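Long-range contact in cysteine hydrolase (PDB 6KUA), which probably hydrolyses nicotinamide to nicotinate and ammonia, as a zinc-containing nicotinamidase of the isochorismatase family: residues D10-F15 and F51-H56. Residues are numbered along the deposited sequence; the frame is centred on the assembly and turned at random.
Sequences DYSYDF and FLMDLH. With ZN (zinc ion), chain I.
The edge of the Phe15 ring meets OD2 of Asp54 close to the ring plane, with CZ of Phe15 3.8 Å from that oxygen. Ring and carboxylate planes are tilted by 35°. The carboxylates of Asp10 and Asp54 also approach each other, Asp10 OD1 lying 3.8 Å from Asp54 OD2, and they share Lys104, which forms a salt bridge with Asp10 OD2 and a weak, long ion pair with Asp54 OD1. Asp10 with Lys104 is consistent with the Asp-Lys pair of the family's Asp-Lys-Cys triad. Asp10 OD1 accepts the backbone N-H of Asp54 on its syn side at 2.8 Å, an almost straight bond only 15° out of the carboxylate plane. A chi1 of -82° puts Asp10 CG beside its own backbone N, letting OD1 take that N-H while Asp10 N donates to Leu52 O (2.8 Å). Here strands 4-9 and 48-54, neighbours in the parallel sheet of the isochorismatase fold, reach their C-terminal ends. Beyond the first, the chain enters a short helix with Ser12 as N-cap, its OG accepting a weak bond from Phe15 N. Bends at chi2 and chi3 bring Met53 SD to 4.0 Å from Tyr11 N, at the inverse gamma turn centred on Tyr11, and Met53 CE tightly to 3.4 Å from Ser12 CB. Asp54 and His56 fit the Asp-x-His metal motif of nicotinamidases: His56 NE2 binds the zinc ion at 2.3 Å, while Asp54 OD2 stands 3.1 Å from the metal.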
ATOM      1  N   ASP A  10       3.102 -19.861   7.131  1.00 23.96           N
ATOM      2  CA  ASP A  10       2.080 -20.537   7.944  1.00 34.21           C
ATOM      3  C   ASP A  10       2.340 -22.027   8.157  1.00 33.55           C
ATOM      4  O   ASP A  10       1.421 -22.852   8.107  1.00 32.11           O
ATOM      5  CB  ASP A  10       0.693 -20.315   7.345  1.00 32.49           C
ATOM      6  CG  ASP A  10       0.117 -18.990   7.747  1.00 39.21           C
ATOM      7  OD1 ASP A  10       0.096 -18.705   8.967  1.00 41.01           O
ATOM      8  OD2 ASP A  10      -0.286 -18.216   6.852  1.00 42.77           O
ATOM      9  N   TYR A  11       3.591 -22.384   8.448  1.00 32.29           N
ATOM     10  CA  TYR A  11       3.925 -23.789   8.682  1.00 30.09           C
ATOM     11  C   TYR A  11       3.785 -24.142  10.164  1.00 33.65           C
ATOM     12  O   TYR A  11       4.733 -24.547  10.833  1.00 33.82           O
ATOM     13  CB  TYR A  11       5.325 -24.099   8.175  1.00 28.88           C
ATOM     14  CG  TYR A  11       5.478 -25.566   7.897  1.00 31.51           C
ATOM     15  CD1 TYR A  11       4.880 -26.135   6.785  1.00 30.60           C
ATOM     16  CD2 TYR A  11       6.166 -26.394   8.776  1.00 35.99           C
ATOM     17  CE1 TYR A  11       4.988 -27.478   6.527  1.00 35.63           C
ATOM     18  CE2 TYR A  11       6.278 -27.750   8.536  1.00 37.46           C
ATOM     19  CZ  TYR A  11       5.687 -28.284   7.408  1.00 39.74           C
ATOM     20  OH  TYR A  11       5.799 -29.619   7.141  1.00 39.34           O
ATOM     21  N   SER A  12       2.567 -23.984  10.667  1.00 37.09           N
ATOM     22  CA  SER A  12       2.265 -24.132  12.082  1.00 42.33           C
ATOM     23  C   SER A  12       1.586 -25.464  12.369  1.00 43.18           C
ATOM     24  O   SER A  12       1.017 -26.109  11.482  1.00 39.86           O
ATOM     25  CB  SER A  12       1.362 -22.999  12.563  1.00 42.61           C
ATOM     26  OG  SER A  12       0.031 -23.229  12.156  1.00 41.10           O
ATOM     27  N   TYR A  13       1.647 -25.856  13.646  1.00 41.53           N
ATOM     28  CA  TYR A  13       0.999 -27.081  14.110  1.00 47.66           C
ATOM     29  C   TYR A  13      -0.486 -27.109  13.736  1.00 49.45           C
ATOM     30  O   TYR A  13      -0.997 -28.135  13.272  1.00 48.77           O
ATOM     31  CB  TYR A  13       1.196 -27.205  15.626  1.00 57.94           C
ATOM     32  CG  TYR A  13       0.641 -28.459  16.287  1.00 63.71           C
ATOM     33  CD1 TYR A  13       1.402 -29.625  16.372  1.00 65.26           C
ATOM     34  CD2 TYR A  13      -0.631 -28.464  16.859  1.00 63.67           C
ATOM     35  CE1 TYR A  13       0.904 -30.769  16.988  1.00 65.40           C
ATOM     36  CE2 TYR A  13      -1.139 -29.603  17.478  1.00 69.08           C
ATOM     37  CZ  TYR A  13      -0.368 -30.752  17.539  1.00 71.60           C
ATOM     38  OH  TYR A  13      -0.872 -31.883  18.149  1.00 67.80           O
ATOM     39  N   ASP A  14      -1.189 -25.985  13.910  1.00 51.52           N
ATOM     40  CA  ASP A  14      -2.627 -25.957  13.644  1.00 52.69           C
ATOM     41  C   ASP A  14      -2.950 -26.230  12.181  1.00 54.39           C
ATOM     42  O   ASP A  14      -4.024 -26.762  11.879  1.00 55.96           O
ATOM     43  CB  ASP A  14      -3.220 -24.611  14.064  1.00 54.90           C
ATOM     44  CG  ASP A  14      -3.789 -24.642  15.466  1.00 63.41           C
ATOM     45  OD1 ASP A  14      -3.959 -25.756  16.013  1.00 66.38           O
ATOM     46  OD2 ASP A  14      -4.061 -23.554  16.024  1.00 67.38           O
ATOM     47  N   PHE A  15      -2.046 -25.874  11.257  1.00 48.72           N
ATOM     48  CA  PHE A  15      -2.279 -26.106   9.838  1.00 48.96           C
ATOM     49  C   PHE A  15      -1.728 -27.436   9.345  1.00 48.24           C
ATOM     50  O   PHE A  15      -2.204 -27.939   8.321  1.00 50.80           O
ATOM     51  CB  PHE A  15      -1.654 -24.987   8.986  1.00 48.00           C
ATOM     52  CG  PHE A  15      -2.479 -23.734   8.919  1.00 53.31           C
ATOM     53  CD1 PHE A  15      -3.755 -23.755   8.380  1.00 57.65           C
ATOM     54  CD2 PHE A  15      -1.973 -22.529   9.391  1.00 49.40           C
ATOM     55  CE1 PHE A  15      -4.518 -22.601   8.321  1.00 63.62           C
ATOM     56  CE2 PHE A  15      -2.733 -21.367   9.339  1.00 53.68           C
ATOM     57  CZ  PHE A  15      -4.006 -21.403   8.801  1.00 61.23           C
ATOM     58  N   PHE A  51       9.843 -16.191   8.734  1.00 21.98           N
ATOM     59  CA  PHE A  51       8.742 -17.063   9.113  1.00 23.15           C
ATOM     60  C   PHE A  51       7.499 -16.198   9.302  1.00 25.95           C
ATOM     61  O   PHE A  51       7.478 -15.320  10.172  1.00 25.86           O
ATOM     62  CB  PHE A  51       9.084 -17.851  10.381  1.00 26.02           C
ATOM     63  CG  PHE A  51      10.222 -18.828  10.199  1.00 23.17           C
ATOM     64  CD1 PHE A  51      11.533 -18.415  10.336  1.00 25.22           C
ATOM     65  CD2 PHE A  51       9.971 -20.155   9.876  1.00 22.21           C
ATOM     66  CE1 PHE A  51      12.594 -19.318  10.159  1.00 26.26           C
ATOM     67  CE2 PHE A  51      11.003 -21.052   9.701  1.00 25.30           C
ATOM     68  CZ  PHE A  51      12.321 -20.636   9.843  1.00 25.93           C
ATOM     69  N   LEU A  52       6.496 -16.412   8.451  1.00 23.90           N
ATOM     70  CA  LEU A  52       5.292 -15.591   8.406  1.00 25.22           C
ATOM     71  C   LEU A  52       4.124 -16.397   8.956  1.00 28.48           C
ATOM     72  O   LEU A  52       3.827 -17.480   8.445  1.00 26.99           O
ATOM     73  CB  LEU A  52       5.006 -15.129   6.981  1.00 24.30           C
ATOM     74  CG  LEU A  52       6.085 -14.137   6.560  1.00 26.38           C
ATOM     75  CD1 LEU A  52       6.718 -14.547   5.237  1.00 25.65           C
ATOM     76  CD2 LEU A  52       5.486 -12.747   6.495  1.00 31.85           C
ATOM     77  N   MET A  53       3.457 -15.862   9.983  1.00 28.95           N
ATOM     78  CA  MET A  53       2.507 -16.647  10.765  1.00 31.69           C
ATOM     79  C   MET A  53       1.226 -15.880  11.060  1.00 29.49           C
ATOM     80  O   MET A  53       1.268 -14.783  11.618  1.00 25.17           O
ATOM     81  CB  MET A  53       3.146 -17.093  12.082  1.00 34.08           C
ATOM     82  CG  MET A  53       4.352 -17.996  11.876  1.00 34.69           C
ATOM     83  SD  MET A  53       3.842 -19.647  11.380  1.00 53.24           S
ATOM     84  CE  MET A  53       2.307 -19.742  12.283  1.00 39.88           C
ATOM     85  N   ASP A  54       0.100 -16.479  10.688  1.00 30.94           N
ATOM     86  CA  ASP A  54      -1.217 -15.987  11.064  1.00 36.87           C
ATOM     87  C   ASP A  54      -1.276 -15.649  12.548  1.00 40.15           C
ATOM     88  O   ASP A  54      -0.921 -16.465  13.404  1.00 34.79           O
ATOM     89  CB  ASP A  54      -2.275 -17.046  10.734  1.00 47.89           C
ATOM     90  CG  ASP A  54      -3.101 -16.687   9.512  1.00 58.28           C
ATOM     91  OD1 ASP A  54      -3.339 -15.469   9.295  1.00 57.71           O
ATOM     92  OD2 ASP A  54      -3.504 -17.620   8.768  1.00 61.11           O
ATOM     93  N   LEU A  55      -1.695 -14.424  12.839  1.00 42.42           N
ATOM     94  CA  LEU A  55      -1.964 -13.993  14.201  1.00 46.65           C
ATOM     95  C   LEU A  55      -3.444 -14.200  14.479  1.00 53.36           C
ATOM     96  O   LEU A  55      -4.284 -13.858  13.643  1.00 59.39           O
ATOM     97  CB  LEU A  55      -1.586 -12.522  14.387  1.00 41.22           C
ATOM     98  CG  LEU A  55      -1.576 -12.016  15.831  1.00 47.68           C
ATOM     99  CD1 LEU A  55      -1.079 -13.107  16.759  1.00 47.40           C
ATOM    100  CD2 LEU A  55      -0.736 -10.759  15.982  1.00 43.82           C
ATOM    101  N   HIS A  56      -3.761 -14.778  15.632  1.00 56.41           N
ATOM    102  CA  HIS A  56      -5.157 -14.873  16.061  1.00 56.00           C
ATOM    103  C   HIS A  56      -5.290 -14.872  17.579  1.00 58.63           C
ATOM    104  O   HIS A  56      -6.031 -14.062  18.138  1.00 59.02           O
ATOM    105  CB  HIS A  56      -5.810 -16.121  15.481  1.00 61.95           C
ATOM    106  CG  HIS A  56      -6.236 -15.968  14.056  1.00 64.78           C
ATOM    107  ND1 HIS A  56      -7.010 -14.915  13.619  1.00 62.47           N
ATOM    108  CD2 HIS A  56      -5.984 -16.729  12.965  1.00 61.32           C
ATOM    109  CE1 HIS A  56      -7.224 -15.037  12.321  1.00 62.07           C
ATOM    110  NE2 HIS A  56      -6.613 -16.130  11.900  1.00 66.44           N
TER
HETATM  111 ZN    ZN I 201      -6.309 -17.519  10.114  1.00102.81          ZN
HETATM  112  O   HOH W   1       5.804 -20.188   8.818  1.00 28.23           O